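Local coordinates for protein alkaline phosphatase (Antarctic bacterium, PDB 2W5V) that probably hydrolyses phosphate monoesters as a zinc- and magnesium-dependent alkaline phosphatase, at residues Ala139-His144 / Phe250-Gly255; Leu163-Gly168 / Thr235-Gln240. The protein carries 1 engineered substitution. All blocks are in the same frame, centred on the assembly; numbering follows the deposited sequence.

Contact 1 of 2, residues Ala139-His144 / Phe250-Gly255; sequences ASFYAH and FIMSEG. With MG (magnesium ion), chain I.
On one face of the central mixed sheet of the alkaline phosphatase fold, Phe-141 reaches from the loop after helix 136-139 to Phe-250 and Met-252 of strand 249-255. Met-252 CG sits over one ring face of Phe-141 as a CH-pi contact, 3.9 Å from the ring centroid and 15° off the normal. Beyond it the methionine chain bends at both chi2 and chi3, which brings the methyl back along the ring, Met-252 CE lying 3.9 Å from Phe-141 CD1. SD stands farther above the same face, 5.0 Å from the Phe-141 centroid, a Met-aromatic contact at long range. Phe-250 presents its ring edge: its CZ is 4.1 Å from Phe-141 CE2. With alternate residues of the strand facing one way, Phe-250, Met-252 and Glu-254 project from the same side of the sheet, and the row runs from this apolar cluster into the metal centre. Glu-254 holds CG anti to the backbone N (chi1 -178°) and extends to the magnesium ion, which OE2 binds at 2.1 Å beside three waters, Asp-43 and Thr-137. OE1 accepts a 2.8 Å hydrogen bond from metal-bound water 1 and another hydrogen bond joins it to Ser-256 OG, so both carboxylate oxygens are held. Ile-114 and Val-115 of helix 114-120 also pack against Phe-141 and Phe-250.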
ATOM      1  N   ALA B 139     -24.481   7.765  -2.074  1.00 17.22           N
ATOM      2  CA  ALA B 139     -25.795   7.120  -2.050  1.00 18.71           C
ATOM      3  C   ALA B 139     -25.807   5.925  -1.104  1.00 17.33           C
ATOM      4  O   ALA B 139     -26.785   5.692  -0.389  1.00 18.43           O
ATOM      5  CB  ALA B 139     -26.197   6.679  -3.443  1.00 13.95           C
ATOM      6  N   SER B 140     -24.720   5.166  -1.113  1.00 14.60           N
ATOM      7  CA  SER B 140     -24.638   3.972  -0.286  1.00 13.83           C
ATOM      8  C   SER B 140     -24.767   4.288   1.200  1.00 15.72           C
ATOM      9  O   SER B 140     -25.047   3.398   1.998  1.00 20.34           O
ATOM     10  CB  SER B 140     -23.330   3.216  -0.543  1.00 20.28           C
ATOM     11  OG  SER B 140     -23.284   2.727  -1.871  1.00 25.65           O
ATOM     12  N   PHE B 141     -24.572   5.549   1.576  1.00 16.28           N
ATOM     13  CA  PHE B 141     -24.669   5.923   2.983  1.00 17.67           C
ATOM     14  C   PHE B 141     -26.061   6.418   3.422  1.00 23.16           C
ATOM     15  O   PHE B 141     -26.300   6.604   4.612  1.00 24.80           O
ATOM     16  CB  PHE B 141     -23.572   6.929   3.354  1.00 15.93           C
ATOM     17  CG  PHE B 141     -22.204   6.302   3.449  1.00 18.95           C
ATOM     18  CD1 PHE B 141     -21.473   6.032   2.302  1.00 18.07           C
ATOM     19  CD2 PHE B 141     -21.674   5.936   4.677  1.00 14.93           C
ATOM     20  CE1 PHE B 141     -20.228   5.427   2.373  1.00 18.29           C
ATOM     21  CE2 PHE B 141     -20.417   5.330   4.755  1.00 15.55           C
ATOM     22  CZ  PHE B 141     -19.699   5.076   3.602  1.00 17.60           C
ATOM     23  N   TYR B 142     -26.981   6.618   2.485  1.00 16.87           N
ATOM     24  CA  TYR B 142     -28.321   7.070   2.878  1.00 22.51           C
ATOM     25  C   TYR B 142     -29.485   6.421   2.131  1.00 19.99           C
ATOM     26  O   TYR B 142     -30.633   6.593   2.531  1.00 20.52           O
ATOM     27  CB  TYR B 142     -28.441   8.595   2.784  1.00 23.85           C
ATOM     28  CG  TYR B 142     -28.382   9.140   1.369  1.00 21.35           C
ATOM     29  CD1 TYR B 142     -29.524   9.188   0.560  1.00 19.14           C
ATOM     30  CD2 TYR B 142     -27.191   9.611   0.848  1.00 18.69           C
ATOM     31  CE1 TYR B 142     -29.465   9.696  -0.741  1.00 20.31           C
ATOM     32  CE2 TYR B 142     -27.121  10.116  -0.434  1.00 20.53           C
ATOM     33  CZ  TYR B 142     -28.253  10.161  -1.225  1.00 24.01           C
ATOM     34  OH  TYR B 142     -28.144  10.668  -2.501  1.00 21.03           O
ATOM     35  N   ALA B 143     -29.200   5.691   1.057  1.00 16.01           N
ATOM     36  CA  ALA B 143     -30.256   5.093   0.245  1.00 18.41           C
ATOM     37  C   ALA B 143     -30.174   3.574   0.179  1.00 23.04           C
ATOM     38  O   ALA B 143     -29.165   2.976   0.541  1.00 24.63           O
ATOM     39  CB  ALA B 143     -30.242   5.674  -1.162  1.00 19.06           C
ATOM     40  N   HIS B 144     -31.253   2.960  -0.294  1.00 17.48           N
ATOM     41  CA  HIS B 144     -31.276   1.526  -0.551  1.00 23.71           C
ATOM     42  C   HIS B 144     -31.914   1.284  -1.910  1.00 25.06           C
ATOM     43  O   HIS B 144     -33.119   1.447  -2.068  1.00 25.68           O
ATOM     44  CB  HIS B 144     -32.075   0.809   0.539  1.00 23.20           C
ATOM     45  CG  HIS B 144     -31.572   1.077   1.921  1.00 27.54           C
ATOM     46  ND1 HIS B 144     -30.493   0.409   2.464  1.00 24.84           N
ATOM     47  CD2 HIS B 144     -31.987   1.948   2.872  1.00 30.40           C
ATOM     48  CE1 HIS B 144     -30.276   0.847   3.689  1.00 26.87           C
ATOM     49  NE2 HIS B 144     -31.167   1.786   3.961  1.00 24.87           N
ATOM     50  N   PHE B 250     -21.238  11.655  12.831  1.00 21.15           N
ATOM     51  CA  PHE B 250     -20.580  10.825  11.844  1.00 19.62           C
ATOM     52  C   PHE B 250     -20.632  11.560  10.504  1.00 20.14           C
ATOM     53  O   PHE B 250     -21.688  12.047  10.108  1.00 21.51           O
ATOM     54  CB  PHE B 250     -21.294   9.472  11.717  1.00 15.12           C
ATOM     55  CG  PHE B 250     -20.808   8.655  10.559  1.00 14.39           C
ATOM     56  CD1 PHE B 250     -19.725   7.798  10.702  1.00 23.04           C
ATOM     57  CD2 PHE B 250     -21.404   8.777   9.317  1.00 20.19           C
ATOM     58  CE1 PHE B 250     -19.260   7.065   9.634  1.00 24.66           C
ATOM     59  CE2 PHE B 250     -20.953   8.047   8.238  1.00 21.09           C
ATOM     60  CZ  PHE B 250     -19.873   7.186   8.393  1.00 24.48           C
ATOM     61  N   ILE B 251     -19.498  11.650   9.815  1.00 19.36           N
ATOM     62  CA  ILE B 251     -19.430  12.285   8.493  1.00 16.66           C
ATOM     63  C   ILE B 251     -18.689  11.376   7.526  1.00 21.44           C
ATOM     64  O   ILE B 251     -17.674  10.780   7.890  1.00 19.37           O
ATOM     65  CB  ILE B 251     -18.665  13.637   8.559  1.00 16.37           C
ATOM     66  CG1 ILE B 251     -19.444  14.658   9.378  1.00 17.24           C
ATOM     67  CG2 ILE B 251     -18.379  14.187   7.168  1.00 18.54           C
ATOM     68  CD1 ILE B 251     -18.593  15.848   9.829  1.00 28.92           C
ATOM     69  N   MET B 252     -19.206  11.250   6.307  1.00 17.04           N
ATOM     70  CA  MET B 252     -18.458  10.657   5.202  1.00 14.92           C
ATOM     71  C   MET B 252     -18.262  11.761   4.166  1.00 21.08           C
ATOM     72  O   MET B 252     -19.236  12.341   3.694  1.00 20.77           O
ATOM     73  CB  MET B 252     -19.218   9.484   4.569  1.00 19.12           C
ATOM     74  CG  MET B 252     -18.390   8.675   3.557  1.00 17.12           C
ATOM     75  SD  MET B 252     -18.127   9.476   1.947  1.00 22.38           S
ATOM     76  CE  MET B 252     -19.812   9.455   1.304  1.00 24.78           C
ATOM     77  N   SER B 253     -17.006  12.067   3.851  1.00 19.83           N
ATOM     78  CA  SER B 253     -16.663  13.006   2.781  1.00 20.40           C
ATOM     79  C   SER B 253     -15.884  12.284   1.683  1.00 21.05           C
ATOM     80  O   SER B 253     -14.941  11.539   1.966  1.00 18.64           O
ATOM     81  CB  SER B 253     -15.809  14.160   3.314  1.00 25.27           C
ATOM     82  OG  SER B 253     -16.503  14.876   4.315  1.00 34.91           O
ATOM     83  N   GLU B 254     -16.257  12.521   0.432  1.00 13.94           N
ATOM     84  CA  GLU B 254     -15.649  11.787  -0.664  1.00 14.84           C
ATOM     85  C   GLU B 254     -14.913  12.694  -1.634  1.00 21.17           C
ATOM     86  O   GLU B 254     -15.473  13.681  -2.113  1.00 18.95           O
ATOM     87  CB  GLU B 254     -16.704  10.995  -1.435  1.00 14.53           C
ATOM     88  CG  GLU B 254     -16.095  10.171  -2.553  1.00 17.39           C
ATOM     89  CD  GLU B 254     -17.096   9.738  -3.594  1.00 21.22           C
ATOM     90  OE1 GLU B 254     -18.181  10.347  -3.684  1.00 18.74           O
ATOM     91  OE2 GLU B 254     -16.782   8.791  -4.336  1.00 14.40           O
ATOM     92  N   GLY B 255     -13.656  12.356  -1.916  1.00 17.99           N
ATOM     93  CA  GLY B 255     -12.959  12.912  -3.063  1.00 16.22           C
ATOM     94  C   GLY B 255     -13.378  12.087  -4.269  1.00 18.74           C
ATOM     95  O   GLY B 255     -12.707  11.127  -4.652  1.00 18.77           O
TER
HETATM   96 MG    MG I1378     -17.547   7.606  -5.891  1.00 18.17          MG
HETATM   97  O   HOH W   1     -19.391   8.956  -5.768  1.00 16.99           O
HETATM   98  O   HOH W   2     -16.586   8.710  -7.529  1.00 17.09           O
HETATM   99  O   HOH W   3     -18.742   6.453  -7.491  1.00 20.67           O

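Contact 2 of 2, residues Leu163-Gly168 / Thr235-Gln240; sequences LDFFAG and TDLAIQ
Phe-165, on strand 165-169, packs against Leu-237 and Ala-238 of helix 230-242, which covers one face of the central sheet in this alpha/beta fold. The main interaction is CH-pi: Ala-238 CA stands over the centre of the Phe-165 ring, 3.9 Å from the centroid and only 11° off the normal. The Ala-238 methyl lies over the same face but nearer the rim, with CB 3.5 Å from Phe-165 CE2. The small alanine thus lets the flat ring lie close to the helix backbone, and Phe-165 CZ is 3.9 Å from Ala-238 N. The CB of Phe-165 already points at the helix, and with CG anti to the backbone N (chi1 -178°) the ring is carried on to Ala-238. Polar bonds are made outside the pair of segments: Asp-164, just before Phe-165, forms a salt bridge through OD1 with Arg-209 and accepts a hydrogen bond at OD2 from Thr-125 N. Among neighbouring apolar groups, Val-128, Met-211 and Leu-242 also touch Phe-165, while Ala-238 reaches on to Ile-251 of strand 249-255. The remaining apolar contact is made at the ring edge, where Leu-237 CD2 lies near the ring plane, 4.2 Å from Phe-165 CZ.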
ATOM      1  N   LEU B 163     -30.197  11.593   7.368  1.00 24.52           N
ATOM      2  CA  LEU B 163     -29.145  12.597   7.208  1.00 24.81           C
ATOM      3  C   LEU B 163     -29.544  13.958   7.764  1.00 24.27           C
ATOM      4  O   LEU B 163     -30.675  14.411   7.573  1.00 26.31           O
ATOM      5  CB  LEU B 163     -28.781  12.754   5.736  1.00 26.77           C
ATOM      6  CG  LEU B 163     -27.814  11.733   5.160  1.00 29.48           C
ATOM      7  CD1 LEU B 163     -27.483  12.116   3.728  1.00 30.02           C
ATOM      8  CD2 LEU B 163     -26.564  11.676   6.022  1.00 25.17           C
ATOM      9  N   ASP B 164     -28.603  14.611   8.435  1.00 18.23           N
ATOM     10  CA  ASP B 164     -28.822  15.944   8.977  1.00 21.05           C
ATOM     11  C   ASP B 164     -28.156  17.004   8.111  1.00 26.29           C
ATOM     12  O   ASP B 164     -28.536  18.175   8.144  1.00 24.13           O
ATOM     13  CB  ASP B 164     -28.255  16.019  10.391  1.00 23.46           C
ATOM     14  CG  ASP B 164     -28.911  15.016  11.331  1.00 32.45           C
ATOM     15  OD1 ASP B 164     -30.100  15.203  11.693  1.00 28.07           O
ATOM     16  OD2 ASP B 164     -28.231  14.040  11.710  1.00 32.89           O
ATOM     17  N   PHE B 165     -27.158  16.585   7.337  1.00 22.67           N
ATOM     18  CA  PHE B 165     -26.370  17.506   6.522  1.00 21.20           C
ATOM     19  C   PHE B 165     -25.902  16.823   5.238  1.00 19.52           C
ATOM     20  O   PHE B 165     -25.516  15.658   5.260  1.00 24.09           O
ATOM     21  CB  PHE B 165     -25.149  17.970   7.325  1.00 23.22           C
ATOM     22  CG  PHE B 165     -24.273  18.971   6.607  1.00 25.25           C
ATOM     23  CD1 PHE B 165     -24.393  20.329   6.867  1.00 23.94           C
ATOM     24  CD2 PHE B 165     -23.315  18.550   5.697  1.00 23.83           C
ATOM     25  CE1 PHE B 165     -23.574  21.253   6.220  1.00 29.85           C
ATOM     26  CE2 PHE B 165     -22.494  19.469   5.043  1.00 22.37           C
ATOM     27  CZ  PHE B 165     -22.623  20.818   5.306  1.00 21.97           C
ATOM     28  N   PHE B 166     -25.913  17.543   4.122  1.00 17.53           N
ATOM     29  CA  PHE B 166     -25.221  17.041   2.935  1.00 19.29           C
ATOM     30  C   PHE B 166     -24.776  18.181   2.038  1.00 24.74           C
ATOM     31  O   PHE B 166     -25.318  19.286   2.106  1.00 26.49           O
ATOM     32  CB  PHE B 166     -26.072  16.016   2.162  1.00 17.78           C
ATOM     33  CG  PHE B 166     -27.281  16.608   1.475  1.00 23.67           C
ATOM     34  CD1 PHE B 166     -27.170  17.185   0.216  1.00 25.20           C
ATOM     35  CD2 PHE B 166     -28.525  16.575   2.084  1.00 23.77           C
ATOM     36  CE1 PHE B 166     -28.282  17.729  -0.420  1.00 27.24           C
ATOM     37  CE2 PHE B 166     -29.639  17.113   1.455  1.00 29.19           C
ATOM     38  CZ  PHE B 166     -29.515  17.690   0.198  1.00 28.04           C
ATOM     39  N   ALA B 167     -23.774  17.908   1.210  1.00 18.56           N
ATOM     40  CA  ALA B 167     -23.283  18.887   0.249  1.00 15.61           C
ATOM     41  C   ALA B 167     -22.688  18.164  -0.945  1.00 27.67           C
ATOM     42  O   ALA B 167     -21.841  17.279  -0.790  1.00 22.56           O
ATOM     43  CB  ALA B 167     -22.243  19.788   0.894  1.00 19.58           C
ATOM     44  N   GLY B 168     -23.141  18.533  -2.138  1.00 22.24           N
ATOM     45  CA  GLY B 168     -22.622  17.937  -3.353  1.00 22.02           C
ATOM     46  C   GLY B 168     -23.271  18.525  -4.584  1.00 22.85           C
ATOM     47  O   GLY B 168     -23.918  19.570  -4.508  1.00 23.05           O
ATOM     48  N   THR B 235     -16.577  19.972   4.384  1.00 23.10           N
ATOM     49  CA  THR B 235     -16.300  19.071   5.497  1.00 21.65           C
ATOM     50  C   THR B 235     -16.215  19.859   6.810  1.00 22.93           C
ATOM     51  O   THR B 235     -16.762  19.450   7.837  1.00 22.89           O
ATOM     52  CB  THR B 235     -14.985  18.298   5.266  1.00 22.35           C
ATOM     53  OG1 THR B 235     -15.097  17.526   4.066  1.00 23.87           O
ATOM     54  CG2 THR B 235     -14.701  17.361   6.425  1.00 24.17           C
ATOM     55  N   ASP B 236     -15.532  20.998   6.776  1.00 24.65           N
ATOM     56  CA  ASP B 236     -15.390  21.820   7.973  1.00 30.25           C
ATOM     57  C   ASP B 236     -16.745  22.367   8.412  1.00 32.17           C
ATOM     58  O   ASP B 236     -17.041  22.477   9.607  1.00 30.92           O
ATOM     59  CB  ASP B 236     -14.429  22.977   7.719  1.00 42.70           C
ATOM     60  CG  ASP B 236     -14.073  23.717   8.989  1.00 62.77           C
ATOM     61  OD1 ASP B 236     -13.376  23.123   9.842  1.00 69.70           O
ATOM     62  OD2 ASP B 236     -14.490  24.889   9.136  1.00 65.66           O
ATOM     63  N   LEU B 237     -17.565  22.723   7.433  1.00 24.79           N
ATOM     64  CA  LEU B 237     -18.905  23.216   7.718  1.00 26.13           C
ATOM     65  C   LEU B 237     -19.751  22.098   8.341  1.00 26.34           C
ATOM     66  O   LEU B 237     -20.468  22.322   9.321  1.00 25.96           O
ATOM     67  CB  LEU B 237     -19.559  23.733   6.439  1.00 24.90           C
ATOM     68  CG  LEU B 237     -20.879  24.479   6.608  1.00 31.43           C
ATOM     69  CD1 LEU B 237     -20.676  25.728   7.457  1.00 30.25           C
ATOM     70  CD2 LEU B 237     -21.444  24.838   5.248  1.00 36.22           C
ATOM     71  N   ALA B 238     -19.654  20.895   7.774  1.00 27.07           N
ATOM     72  CA  ALA B 238     -20.383  19.737   8.293  1.00 27.77           C
ATOM     73  C   ALA B 238     -20.006  19.482   9.746  1.00 26.90           C
ATOM     74  O   ALA B 238     -20.862  19.249  10.594  1.00 23.02           O
ATOM     75  CB  ALA B 238     -20.094  18.500   7.448  1.00 23.15           C
ATOM     76  N   ILE B 239     -18.713  19.524  10.027  1.00 22.13           N
ATOM     77  CA  ILE B 239     -18.241  19.335  11.390  1.00 27.99           C
ATOM     78  C   ILE B 239     -18.875  20.331  12.369  1.00 31.05           C
ATOM     79  O   ILE B 239     -19.370  19.944  13.429  1.00 27.84           O
ATOM     80  CB  ILE B 239     -16.717  19.434  11.468  1.00 24.34           C
ATOM     81  CG1 ILE B 239     -16.089  18.193  10.831  1.00 19.14           C
ATOM     82  CG2 ILE B 239     -16.286  19.573  12.918  1.00 21.01           C
ATOM     83  CD1 ILE B 239     -14.576  18.315  10.607  1.00 18.24           C
ATOM     84  N   GLN B 240     -18.867  21.609  12.011  1.00 25.03           N
ATOM     85  CA  GLN B 240     -19.442  22.629  12.883  1.00 24.20           C
ATOM     86  C   GLN B 240     -20.941  22.450  13.032  1.00 25.57           C
ATOM     87  O   GLN B 240     -21.483  22.586  14.127  1.00 27.69           O
ATOM     88  CB  GLN B 240     -19.156  24.029  12.349  1.00 29.66           C
ATOM     89  CG  GLN B 240     -17.692  24.318  12.119  1.00 34.63           C
ATOM     90  CD  GLN B 240     -17.474  25.729  11.627  1.00 45.31           C
ATOM     91  OE1 GLN B 240     -17.577  26.689  12.396  1.00 50.41           O
ATOM     92  NE2 GLN B 240     -17.181  25.868  10.337  1.00 46.73           N
TER

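How the contacts relate
From the N terminus the chain passes 139-144, then 163-168, then 235-240, and finally 250-255. Contact 2 closes a loop of 66 residues between its segments; contact 1 closes a longer one of 105 that encloses it, so the two nest without crossing. Helix 230-242 is followed, after a short connection, by strand 249-255, and Ile-251 CD1 packs on Ile-239 CG1 at 3.6 Å, while Ser-253 OG and Thr-235 OG1 form a probable hydrogen bond. On the other side of the sheet, Tyr-142 CB meets Leu-163 CD1 at 3.8 Å. Contact 1 ties the 139-144 loop to strand 249-255 on one face of the sheet, and contact 2 ties helix 230-242 to strand 165-169 on the opposite face.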